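Local coordinates for oligopeptide-binding protein oppA (Lactococcus lactis, PDB 3DRF) that binds oligopeptides in a large cavity that closes like a Venus flytrap, as the receptor of the OppABCDF ABC transporter that takes them up, at residues F74-S77 / G78-I82; D118-F121 / T122-I126; A384-L387 / L388-G392; A426-Y429 / I430-K434; F523-Y526 / Q527-N531. All coordinates share one frame; numbering follows the deposited sequence.

Contact 1: F74-S77 / G78-I82; sequences FTDS and GFKFI
Asp76 and Lys80 meet across a tight hairpin, backbone to backbone and side chain to backbone. Among the main-chain bonds, Asp76 N donates to Lys80 O at 3.0 Å, in the carbonyl plane, and Ile82 N gives a nearly straight bond to Phe74 O at 3.1 Å. Phe79 N closes a type I turn on Asp76 O at 3.1 Å; that oxygen also takes Thr75 OG1 and so has two donors. A water accepts from Phe74 N and donates to Ile82 O, bridging the outer residues of the hairpin.

The Asp76 carboxylate turns back into the loop, with CG between the backbone N and the carbonyl carbon (chi1 65°). Its OD1 accepts from Lys80 N at 3.1 Å, met from above the carboxylate plane, and more weakly from Gly78 N at 3.0 Å. One oxygen thus holds two amides of the turn.

Apolar contact is slight: Phe74 CB lies against Ile82 CG1 at 3.7 Å, and Ile82 CD1 also touches Thr75 O.

The short antiparallel hairpin of strands 74-75 and 81-82 lies at the surface. It is held to a neighbouring loop by backbone bonds of Phe79 to Ser185 and Phe81 to Thr183, and the Phe79 ring meets Tyr559 edge-to-face.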
# COMPACT_ATOMS: atom_id res chain seq x y z
N PHE A 74 -4.06 13.97 -13.15
CA PHE A 74 -5.11 14.47 -12.29
C PHE A 74 -6.31 13.53 -12.43
O PHE A 74 -6.43 12.84 -13.40
CB PHE A 74 -5.53 15.90 -12.70
CG PHE A 74 -4.60 17.03 -12.20
CD1 PHE A 74 -3.47 16.76 -11.49
CD2 PHE A 74 -4.91 18.35 -12.46
CE1 PHE A 74 -2.65 17.80 -11.03
CE2 PHE A 74 -4.07 19.40 -11.99
CZ PHE A 74 -2.97 19.08 -11.32
N THR A 75 -7.15 13.57 -11.41
CA THR A 75 -8.41 12.81 -11.39
C THR A 75 -9.53 13.64 -10.81
O THR A 75 -9.30 14.64 -10.23
CB THR A 75 -8.35 11.48 -10.54
OG1 THR A 75 -8.32 11.81 -9.14
CG2 THR A 75 -7.10 10.61 -10.89
N ASP A 76 -10.73 13.16 -11.05
CA ASP A 76 -11.92 13.69 -10.34
C ASP A 76 -12.06 13.01 -8.98
O ASP A 76 -11.21 12.26 -8.61
CB ASP A 76 -13.19 13.57 -11.18
CG ASP A 76 -13.61 12.12 -11.48
OD1 ASP A 76 -13.18 11.22 -10.83
OD2 ASP A 76 -14.38 12.00 -12.40
N SER A 77 -13.14 13.31 -8.25
CA SER A 77 -13.30 12.79 -6.91
C SER A 77 -13.64 11.29 -6.88
O SER A 77 -13.59 10.71 -5.85
CB SER A 77 -14.41 13.55 -6.16
OG SER A 77 -15.63 13.37 -6.83
N GLY A 78 -13.97 10.72 -8.02
CA GLY A 78 -14.15 9.27 -8.19
C GLY A 78 -12.92 8.51 -8.74
O GLY A 78 -12.97 7.37 -9.10
N PHE A 79 -11.80 9.23 -8.79
CA PHE A 79 -10.44 8.71 -9.17
C PHE A 79 -10.32 8.47 -10.69
O PHE A 79 -9.37 7.87 -11.16
CB PHE A 79 -10.02 7.45 -8.34
CG PHE A 79 -10.17 7.64 -6.85
CD1 PHE A 79 -9.42 8.59 -6.21
CD2 PHE A 79 -11.08 6.95 -6.14
CE1 PHE A 79 -9.57 8.82 -4.82
CE2 PHE A 79 -11.20 7.16 -4.76
CZ PHE A 79 -10.45 8.11 -4.14
N LYS A 80 -11.27 8.91 -11.43
CA LYS A 80 -11.25 8.79 -12.88
C LYS A 80 -10.29 9.82 -13.47
O LYS A 80 -10.31 10.96 -13.07
CB LYS A 80 -12.68 9.04 -13.42
CG LYS A 80 -12.82 8.81 -14.89
CD LYS A 80 -14.04 9.48 -15.59
CE LYS A 80 -15.40 9.20 -15.01
NZ LYS A 80 -16.55 9.76 -15.80
N PHE A 81 -9.42 9.45 -14.37
CA PHE A 81 -8.47 10.41 -14.99
C PHE A 81 -9.20 11.54 -15.69
O PHE A 81 -10.17 11.33 -16.35
CB PHE A 81 -7.58 9.73 -16.06
CG PHE A 81 -6.67 8.63 -15.51
CD1 PHE A 81 -5.67 8.92 -14.62
CD2 PHE A 81 -6.83 7.32 -15.92
CE1 PHE A 81 -4.82 7.94 -14.14
CE2 PHE A 81 -6.00 6.31 -15.43
CZ PHE A 81 -5.01 6.61 -14.57
N ILE A 82 -8.65 12.73 -15.50
CA ILE A 82 -9.06 13.91 -16.23
C ILE A 82 -7.81 14.50 -16.89
O ILE A 82 -6.72 14.13 -16.66
CB ILE A 82 -9.78 14.92 -15.31
CG1 ILE A 82 -8.87 15.44 -14.20
CG2 ILE A 82 -11.14 14.25 -14.77
CD1 ILE A 82 -9.50 16.62 -13.40
O HOH W 1 -4.09 14.88 -16.02

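Contact 2: D118-F121 / T122-I126; sequences DYEF and TYETI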
# COMPACT_ATOMS: atom_id res chain seq x y z
N ASP A 118 11.90 9.31 -19.62
CA ASP A 118 11.70 9.34 -18.15
C ASP A 118 10.50 8.48 -17.71
O ASP A 118 10.50 7.94 -16.68
CB ASP A 118 11.52 10.80 -17.68
CG ASP A 118 12.77 11.65 -17.89
OD1 ASP A 118 13.85 11.09 -17.91
OD2 ASP A 118 12.61 12.82 -18.04
N TYR A 119 9.47 8.49 -18.54
CA TYR A 119 8.28 7.64 -18.27
C TYR A 119 8.55 6.12 -18.45
O TYR A 119 8.24 5.35 -17.63
CB TYR A 119 7.12 8.13 -19.16
CG TYR A 119 5.86 7.32 -18.89
CD1 TYR A 119 5.21 7.34 -17.63
CD2 TYR A 119 5.37 6.48 -19.86
CE1 TYR A 119 4.07 6.55 -17.40
CE2 TYR A 119 4.23 5.69 -19.64
CZ TYR A 119 3.60 5.73 -18.40
OH TYR A 119 2.47 4.95 -18.18
N GLU A 120 9.15 5.78 -19.58
CA GLU A 120 9.58 4.39 -19.81
C GLU A 120 10.57 3.94 -18.72
O GLU A 120 10.53 2.81 -18.28
CB GLU A 120 10.22 4.28 -21.24
CG GLU A 120 10.71 2.85 -21.55
CD GLU A 120 12.13 2.52 -21.03
OE1 GLU A 120 12.85 3.39 -20.61
OE2 GLU A 120 12.43 1.32 -21.11
N PHE A 121 11.43 4.85 -18.26
CA PHE A 121 12.45 4.43 -17.26
C PHE A 121 11.82 3.96 -15.92
O PHE A 121 12.33 3.05 -15.34
CB PHE A 121 13.51 5.56 -17.05
CG PHE A 121 14.69 5.11 -16.22
CD1 PHE A 121 15.07 5.83 -15.11
CD2 PHE A 121 15.39 3.97 -16.56
CE1 PHE A 121 16.14 5.44 -14.36
CE2 PHE A 121 16.52 3.56 -15.77
CZ PHE A 121 16.85 4.30 -14.68
N THR A 122 10.69 4.56 -15.53
CA THR A 122 9.90 4.05 -14.36
C THR A 122 9.67 2.50 -14.51
O THR A 122 9.85 1.75 -13.59
CB THR A 122 8.56 4.74 -14.36
OG1 THR A 122 8.80 6.16 -14.10
CG2 THR A 122 7.65 4.14 -13.25
N TYR A 123 9.30 2.07 -15.71
CA TYR A 123 9.01 0.63 -15.94
C TYR A 123 10.27 -0.22 -15.72
O TYR A 123 10.18 -1.25 -15.19
CB TYR A 123 8.48 0.39 -17.34
CG TYR A 123 7.03 0.90 -17.53
CD1 TYR A 123 6.78 2.25 -17.84
CD2 TYR A 123 5.92 0.08 -17.33
CE1 TYR A 123 5.48 2.74 -18.03
CE2 TYR A 123 4.59 0.57 -17.51
CZ TYR A 123 4.39 1.88 -17.89
OH TYR A 123 3.09 2.33 -18.03
N GLU A 124 11.43 0.29 -16.14
CA GLU A 124 12.66 -0.44 -15.95
C GLU A 124 13.00 -0.53 -14.47
O GLU A 124 13.48 -1.51 -14.03
CB GLU A 124 13.84 0.25 -16.69
CG GLU A 124 13.64 0.29 -18.27
CD GLU A 124 14.84 0.77 -19.03
OE1 GLU A 124 15.84 0.92 -18.39
OE2 GLU A 124 14.72 1.02 -20.21
N THR A 125 12.71 0.52 -13.71
CA THR A 125 13.04 0.46 -12.26
C THR A 125 12.31 -0.66 -11.53
O THR A 125 12.80 -1.14 -10.58
CB THR A 125 12.86 1.80 -11.51
OG1 THR A 125 11.45 2.13 -11.40
CG2 THR A 125 13.64 2.94 -12.16
N ILE A 126 11.10 -1.00 -12.00
CA ILE A 126 10.36 -2.14 -11.43
C ILE A 126 10.71 -3.50 -12.11
O ILE A 126 10.86 -4.48 -11.45
CB ILE A 126 8.82 -1.87 -11.53
CG1 ILE A 126 8.49 -0.64 -10.63
CG2 ILE A 126 8.07 -3.13 -11.10
CD1 ILE A 126 6.96 -0.23 -10.74
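Helix 116-127 carries Tyr119 and Tyr123 one turn apart on a buried flank, where they form a T-shaped pair. The edge of Tyr123 points at the face of Tyr119, with planes at 84° and centroids 5.3 Å apart; Tyr123 CE1 comes within 3.6 Å of Tyr119 CZ. The rings converge at their ends, and Tyr123 OH donates to Tyr119 OH at 2.7 Å. Tyr119, its CG anti to the backbone N (chi1 -178°), leans along the helix to receive that edge. Both hydroxyls also bond to the backbone of Leu191, so the pair ties this helix to the loop at Leu191; Thr122 OG1 adds a bond to Thr193 O, while the Tyr119 ring packs on strand 170-174.

Another i to i+4 pair brings two acids together. Glu120 OE2 and Glu124 OE2 are 2.5 Å apart, close enough that one of the two acids probably holds a proton, and the carboxylate planes stand 81° apart. Lys117 NZ makes salt bridges to Glu120 OE1 and Glu124 OE2, which probably offsets the remaining negative charge.

Phe121 receives Thr125 CG2 over one face as a CH-pi contact, 4.3 Å from the centroid. Glu124 OE1 sits at the edge of the same ring, 3.6 Å from Phe121 CD2.

Contact 3: A384-L387 / L388-G392; sequences ANKL and LDEDG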
# COMPACT_ATOMS: atom_id res chain seq x y z
N ALA A 384 -14.87 -22.16 16.02
CA ALA A 384 -13.45 -22.41 15.96
C ALA A 384 -13.07 -23.74 16.60
O ALA A 384 -12.41 -24.51 16.00
CB ALA A 384 -12.70 -21.26 16.64
N ASN A 385 -13.53 -23.96 17.83
CA ASN A 385 -13.28 -25.25 18.51
C ASN A 385 -13.85 -26.46 17.73
O ASN A 385 -13.21 -27.46 17.64
CB ASN A 385 -13.80 -25.18 19.99
CG ASN A 385 -12.84 -24.44 20.94
OD1 ASN A 385 -11.71 -24.73 21.02
ND2 ASN A 385 -13.38 -23.52 21.68
N LYS A 386 -15.05 -26.32 17.20
CA LYS A 386 -15.69 -27.38 16.39
C LYS A 386 -14.83 -27.71 15.16
O LYS A 386 -14.60 -28.83 14.89
CB LYS A 386 -17.11 -26.94 15.99
CG LYS A 386 -17.87 -27.98 15.17
CD LYS A 386 -19.30 -27.50 14.90
CE LYS A 386 -20.09 -28.38 14.01
NZ LYS A 386 -19.88 -28.00 12.72
N LEU A 387 -14.38 -26.67 14.43
CA LEU A 387 -13.55 -26.85 13.24
C LEU A 387 -12.29 -27.63 13.55
O LEU A 387 -11.90 -28.47 12.81
CB LEU A 387 -13.18 -25.48 12.63
CG LEU A 387 -14.33 -24.80 11.87
CD1 LEU A 387 -14.00 -23.34 11.65
CD2 LEU A 387 -14.52 -25.44 10.45
N LEU A 388 -11.67 -27.31 14.68
CA LEU A 388 -10.43 -27.96 15.08
C LEU A 388 -10.68 -29.42 15.51
O LEU A 388 -9.94 -30.27 15.14
CB LEU A 388 -9.73 -27.14 16.20
CG LEU A 388 -9.17 -25.79 15.66
CD1 LEU A 388 -8.72 -24.93 16.86
CD2 LEU A 388 -8.03 -26.07 14.68
N ASP A 389 -11.75 -29.64 16.27
CA ASP A 389 -12.15 -31.00 16.69
C ASP A 389 -12.39 -31.86 15.43
O ASP A 389 -11.88 -32.92 15.33
CB ASP A 389 -13.47 -30.99 17.50
CG ASP A 389 -13.28 -30.68 18.94
OD1 ASP A 389 -12.15 -30.67 19.42
OD2 ASP A 389 -14.26 -30.38 19.55
N GLU A 390 -13.16 -31.33 14.50
CA GLU A 390 -13.51 -32.02 13.22
C GLU A 390 -12.30 -32.36 12.37
O GLU A 390 -12.29 -33.31 11.66
CB GLU A 390 -14.54 -31.21 12.41
CG GLU A 390 -15.93 -31.16 13.00
CD GLU A 390 -16.86 -30.25 12.28
OE1 GLU A 390 -16.46 -29.40 11.48
OE2 GLU A 390 -18.02 -30.37 12.57
N ASP A 391 -11.24 -31.55 12.46
CA ASP A 391 -10.02 -31.73 11.68
C ASP A 391 -8.95 -32.56 12.39
O ASP A 391 -7.90 -32.68 11.94
CB ASP A 391 -9.46 -30.34 11.26
CG ASP A 391 -8.49 -30.41 10.11
OD1 ASP A 391 -8.74 -31.06 9.15
OD2 ASP A 391 -7.40 -29.91 10.26
N GLY A 392 -9.27 -33.14 13.52
CA GLY A 392 -8.33 -34.02 14.19
C GLY A 392 -7.29 -33.36 15.08
O GLY A 392 -6.34 -33.95 15.41
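Lys386 lies along the helix surface toward Glu390, one turn on. Its CB leaves the backbone pointing away from residues 388-392, but CG is anti to the backbone N (chi1 -179°), and this carries the chain back alongside the acid. Lys386 CG already lies 3.5 Å from Glu390 OE2. Beyond it CD runs on at a slightly greater distance, and Lys386 CE approaches the same oxygen to 3.2 Å. The chain stays extended until its last bond, where a bend (chi4 -88°) swings the ammonium inward. There Lys386 NZ forms a salt bridge with Glu390 OE2 at 3.0 Å, reaching it on the syn side, 28° out of the carboxylate plane. Glu390 comes to meet it with an extended chain, its CG resting 3.3 Å from Lys386 O. Both residues are exposed, so the bridge lies along the solvent side.

Beneath it the backbone bonds of helix 381-390 run regularly: Glu390 N donates to Lys386 O at 2.9 Å and Asp389 N to Asn385 O at 3.0 Å. The helix then ends in a Schellman motif, with Gly392 at positive phi as its C-prime residue; Gly392 N bonds to Asp389 O and Trp393 N to Leu388 O. Within this cap, Asp391 N makes weak bonds to Leu387 O, at 3.2 Å, and to Leu388 O.

The polar ends of Asn385 and Asp389 both reach Arg402, on strand 401-404. On the buried flank, Leu388 CG touches Ala384 O, while its side chain packs on Val332 and Ala335 of helix 330-339.

Contact 4: A426-Y429 / I430-K434; sequences AQNY and IQQWK
Trp433 N donates to Tyr429 O and Gln431 N to Gln427 O, each at 2.9 Å, and Gln432 N to Asn428 O at 3.0 Å. Gln432, bent at chi2 (-49°), curls its amide back so that NE2 adds a weak second bond to Asn428 O, one helical turn away, at 3.4 Å. On the outer side a water donates to both Asn428 OD1 and Gln431 OE1, linking side chains three residues apart. The polar ends have further partners: Asn428 ND2 bonds to Asn341, and Gln432 OE1 to Lys435.

Packing begins at the indole. Tyr429 CB sits over one face of Trp433 as a CH-pi contact, 4.0 Å from the centroid of the six-membered ring and 3.8 Å from Trp433 CZ3. Tyr429 O lies above the ring plane too, offset toward the rim. Gln427 and Ile430 run side by side, pointing the same way, with Gln427 OE1 3.8 Å from Ile430 CD1.

Helix 422-435 is the helix of a beta-alpha-beta unit between strands 407-414 and 439-442. Trp433 meets Tyr413 of the first strand edge-to-face and packs on Val440 of the second, Ile430 covers Val440 and Leu442, and Tyr429 reaches across to helix 342-349.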
# COMPACT_ATOMS: atom_id res chain seq x y z
N ALA A 426 -2.14 -7.40 21.04
CA ALA A 426 -1.52 -8.66 20.60
C ALA A 426 -1.67 -9.77 21.66
O ALA A 426 -1.99 -10.85 21.34
CB ALA A 426 -0.05 -8.41 20.25
N GLN A 427 -1.44 -9.45 22.93
CA GLN A 427 -1.62 -10.43 24.01
C GLN A 427 -3.09 -10.86 24.13
O GLN A 427 -3.37 -12.00 24.38
CB GLN A 427 -1.10 -9.84 25.33
CG GLN A 427 0.37 -9.73 25.43
CD GLN A 427 1.11 -11.02 25.24
OE1 GLN A 427 0.63 -12.09 25.49
NE2 GLN A 427 2.33 -10.86 24.89
N ASN A 428 -3.99 -9.92 23.93
CA ASN A 428 -5.43 -10.22 23.86
C ASN A 428 -5.77 -11.30 22.79
O ASN A 428 -6.48 -12.22 23.09
CB ASN A 428 -6.25 -8.94 23.63
CG ASN A 428 -7.62 -9.21 23.06
OD1 ASN A 428 -8.56 -9.46 23.77
ND2 ASN A 428 -7.72 -9.14 21.77
N TYR A 429 -5.18 -11.20 21.59
CA TYR A 429 -5.37 -12.24 20.56
C TYR A 429 -4.73 -13.58 20.98
O TYR A 429 -5.32 -14.59 20.77
CB TYR A 429 -4.92 -11.76 19.17
CG TYR A 429 -5.79 -10.63 18.60
CD1 TYR A 429 -7.19 -10.63 18.70
CD2 TYR A 429 -5.17 -9.53 17.99
CE1 TYR A 429 -7.96 -9.57 18.15
CE2 TYR A 429 -5.93 -8.49 17.45
CZ TYR A 429 -7.30 -8.53 17.53
OH TYR A 429 -8.10 -7.53 17.03
N ILE A 430 -3.53 -13.52 21.54
CA ILE A 430 -2.89 -14.73 22.08
C ILE A 430 -3.82 -15.44 23.11
O ILE A 430 -3.94 -16.63 23.09
CB ILE A 430 -1.50 -14.36 22.67
CG1 ILE A 430 -0.53 -14.05 21.52
CG2 ILE A 430 -0.92 -15.55 23.50
CD1 ILE A 430 0.89 -13.51 21.97
N GLN A 431 -4.43 -14.65 23.98
CA GLN A 431 -5.41 -15.14 24.94
C GLN A 431 -6.62 -15.76 24.24
O GLN A 431 -7.04 -16.79 24.63
CB GLN A 431 -5.84 -13.98 25.85
CG GLN A 431 -6.98 -14.31 26.79
CD GLN A 431 -7.64 -13.08 27.41
OE1 GLN A 431 -7.31 -11.94 27.13
NE2 GLN A 431 -8.57 -13.35 28.31
N GLN A 432 -7.14 -15.16 23.18
CA GLN A 432 -8.26 -15.79 22.47
C GLN A 432 -7.84 -17.13 21.83
O GLN A 432 -8.56 -18.09 21.87
CB GLN A 432 -8.87 -14.85 21.39
CG GLN A 432 -9.26 -13.44 21.87
CD GLN A 432 -10.11 -13.45 23.15
OE1 GLN A 432 -11.11 -14.09 23.23
NE2 GLN A 432 -9.65 -12.72 24.11
N TRP A 433 -6.65 -17.17 21.26
CA TRP A 433 -6.16 -18.38 20.64
C TRP A 433 -5.93 -19.52 21.68
O TRP A 433 -6.19 -20.64 21.39
CB TRP A 433 -4.90 -18.01 19.82
CG TRP A 433 -5.30 -17.22 18.55
CD1 TRP A 433 -6.42 -17.36 17.86
CD2 TRP A 433 -4.59 -16.14 17.95
NE1 TRP A 433 -6.47 -16.49 16.81
CE2 TRP A 433 -5.35 -15.72 16.84
CE3 TRP A 433 -3.37 -15.52 18.20
CZ2 TRP A 433 -4.94 -14.69 15.98
CZ3 TRP A 433 -2.95 -14.46 17.35
CH2 TRP A 433 -3.75 -14.04 16.27
N LYS A 434 -5.49 -19.15 22.86
CA LYS A 434 -5.39 -20.13 23.96
C LYS A 434 -6.78 -20.75 24.27
O LYS A 434 -6.86 -21.92 24.53
CB LYS A 434 -4.76 -19.48 25.17
CG LYS A 434 -4.60 -20.44 26.38
CD LYS A 434 -3.83 -19.76 27.49
CE LYS A 434 -3.53 -20.71 28.70
NZ LYS A 434 -3.04 -19.92 29.87
O HOH W 2 -8.50 -9.47 26.57

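Contact 5: F523-Y526 / Q527-N531; sequences FVKY and QEDMN
Phe523 O is gripped twice by Gln527, one helical turn on. The backbone N of Gln527 donates to it at 3.1 Å, and the side-chain NE2 returns to the same Phe523 O, also at 3.1 Å, from the opposite face of the carbonyl plane. The NE2 donor stands 74° out of that plane, so it is not on a lone pair. With Gln527 OE1 bonded to Ser359 and NE2 also to Phe368 O, both ends of the buried amide are satisfied and its rotation is fixed.

Lys525 and Asp529 form a salt bridge on the outer side. Lys525 NZ meets Asp529 OD2 at 2.8 Å on the syn lone pair, after the otherwise extended lysine chain bends at its last torsion (chi4 -64°). A water donates to Asp529 OD1 and lies near the ammonium through a weak, long bond. Lys525 NZ also bridges to Asp504. Asp504 and Glu500 both bring carboxylates close to Asp529 OD2, and the lysine probably offsets this gathering of acids.

Both pairs ride on helix 516-533, which packs against helix 499-508 and leads into strand 536-549. On its buried flank Tyr526 and Met530 make a Met-aromatic contact. Met530 SD lies obliquely, 5.0 Å from the ring centroid, while Met530 CG presses closer, 3.4 Å from Tyr526 CE1. The methionine is bent at chi2 and chi3, which brings its CE near the phenol oxygen. Tyr526 OH bonds to Gln481, and its ring packs on Leu505 and Ile508.

On the flank nearer solvent, Val524 CG1 touches Glu528 OE2 at 3.6 Å.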
# COMPACT_ATOMS: atom_id res chain seq x y z
N PHE A 523 -16.33 -9.52 -8.28
CA PHE A 523 -15.84 -8.98 -7.00
C PHE A 523 -16.48 -9.71 -5.81
O PHE A 523 -15.81 -9.97 -4.87
CB PHE A 523 -16.08 -7.45 -6.89
CG PHE A 523 -14.87 -6.61 -7.30
CD1 PHE A 523 -13.69 -6.62 -6.58
CD2 PHE A 523 -14.93 -5.82 -8.43
CE1 PHE A 523 -12.60 -5.85 -6.95
CE2 PHE A 523 -13.84 -5.02 -8.81
CZ PHE A 523 -12.67 -5.06 -8.07
N VAL A 524 -17.76 -10.02 -5.88
CA VAL A 524 -18.42 -10.74 -4.77
C VAL A 524 -17.80 -12.15 -4.63
O VAL A 524 -17.53 -12.58 -3.56
CB VAL A 524 -19.96 -10.82 -4.99
CG1 VAL A 524 -20.59 -11.86 -4.04
CG2 VAL A 524 -20.60 -9.46 -4.77
N LYS A 525 -17.66 -12.84 -5.74
CA LYS A 525 -17.08 -14.21 -5.73
C LYS A 525 -15.68 -14.23 -5.13
O LYS A 525 -15.39 -15.04 -4.32
CB LYS A 525 -17.14 -14.85 -7.12
CG LYS A 525 -16.60 -16.30 -7.11
CD LYS A 525 -16.67 -16.94 -8.50
CE LYS A 525 -16.41 -18.44 -8.49
NZ LYS A 525 -15.01 -18.76 -8.03
N TYR A 526 -14.85 -13.28 -5.56
CA TYR A 526 -13.52 -13.09 -5.00
C TYR A 526 -13.53 -12.88 -3.47
O TYR A 526 -12.78 -13.47 -2.77
CB TYR A 526 -12.90 -11.86 -5.67
CG TYR A 526 -11.60 -11.39 -5.04
CD1 TYR A 526 -10.45 -12.18 -5.05
CD2 TYR A 526 -11.53 -10.14 -4.42
CE1 TYR A 526 -9.25 -11.70 -4.45
CE2 TYR A 526 -10.37 -9.68 -3.84
CZ TYR A 526 -9.25 -10.48 -3.84
OH TYR A 526 -8.05 -10.05 -3.25
N GLN A 527 -14.40 -11.99 -3.02
CA GLN A 527 -14.52 -11.74 -1.58
C GLN A 527 -14.94 -13.00 -0.78
O GLN A 527 -14.40 -13.31 0.22
CB GLN A 527 -15.50 -10.58 -1.31
CG GLN A 527 -14.97 -9.16 -1.78
CD GLN A 527 -16.09 -8.10 -1.76
OE1 GLN A 527 -16.46 -7.61 -0.74
NE2 GLN A 527 -16.56 -7.76 -2.89
N GLU A 528 -15.93 -13.72 -1.29
CA GLU A 528 -16.39 -14.95 -0.67
C GLU A 528 -15.29 -16.00 -0.72
O GLU A 528 -15.05 -16.64 0.25
CB GLU A 528 -17.59 -15.51 -1.46
CG GLU A 528 -18.94 -14.72 -1.34
CD GLU A 528 -19.98 -15.18 -2.35
OE1 GLU A 528 -19.65 -15.81 -3.35
OE2 GLU A 528 -21.11 -14.88 -2.07
N ASP A 529 -14.61 -16.15 -1.85
CA ASP A 529 -13.61 -17.21 -1.99
C ASP A 529 -12.37 -16.94 -1.10
O ASP A 529 -11.85 -17.83 -0.52
CB ASP A 529 -13.16 -17.41 -3.47
CG ASP A 529 -14.25 -18.00 -4.33
OD1 ASP A 529 -15.24 -18.51 -3.84
OD2 ASP A 529 -14.03 -17.92 -5.54
N MET A 530 -11.97 -15.70 -0.97
CA MET A 530 -10.82 -15.36 -0.12
C MET A 530 -11.19 -15.66 1.33
O MET A 530 -10.40 -16.14 2.04
CB MET A 530 -10.50 -13.87 -0.26
CG MET A 530 -9.71 -13.59 -1.62
SD MET A 530 -7.96 -14.30 -1.62
CE MET A 530 -7.04 -12.93 -0.84
N ASN A 531 -12.41 -15.36 1.73
CA ASN A 531 -12.83 -15.65 3.14
C ASN A 531 -12.89 -17.19 3.40
O ASN A 531 -12.50 -17.63 4.42
CB ASN A 531 -14.20 -14.99 3.43
CG ASN A 531 -14.08 -13.49 3.72
OD1 ASN A 531 -13.01 -12.96 3.86
ND2 ASN A 531 -15.20 -12.84 3.78
O HOH W 3 -16.17 -20.56 -5.31

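How the contacts relate
From the N terminus the five contacts follow in series, each local, so none nests in or crosses another. Contact 1 turns a surface hairpin; contact 2, about 8 Å away at the nearest atoms, lies along helix 116-127. Both reach the chain around 183-193, the hairpin at 183-185 and the helix at 191-193. Contacts 3 and 4 lie together on one side of the chain's centre, about 18 Å between centres: the end of helix 381-390 and the helix of a beta-alpha-beta unit, both beside the chain around 330-345. Contact 5, where helix 516-533 packs on helix 499-508 before strand 536-549, comes within about 9 Å of contact 3 and 12 Å of contact 1, nearest atoms.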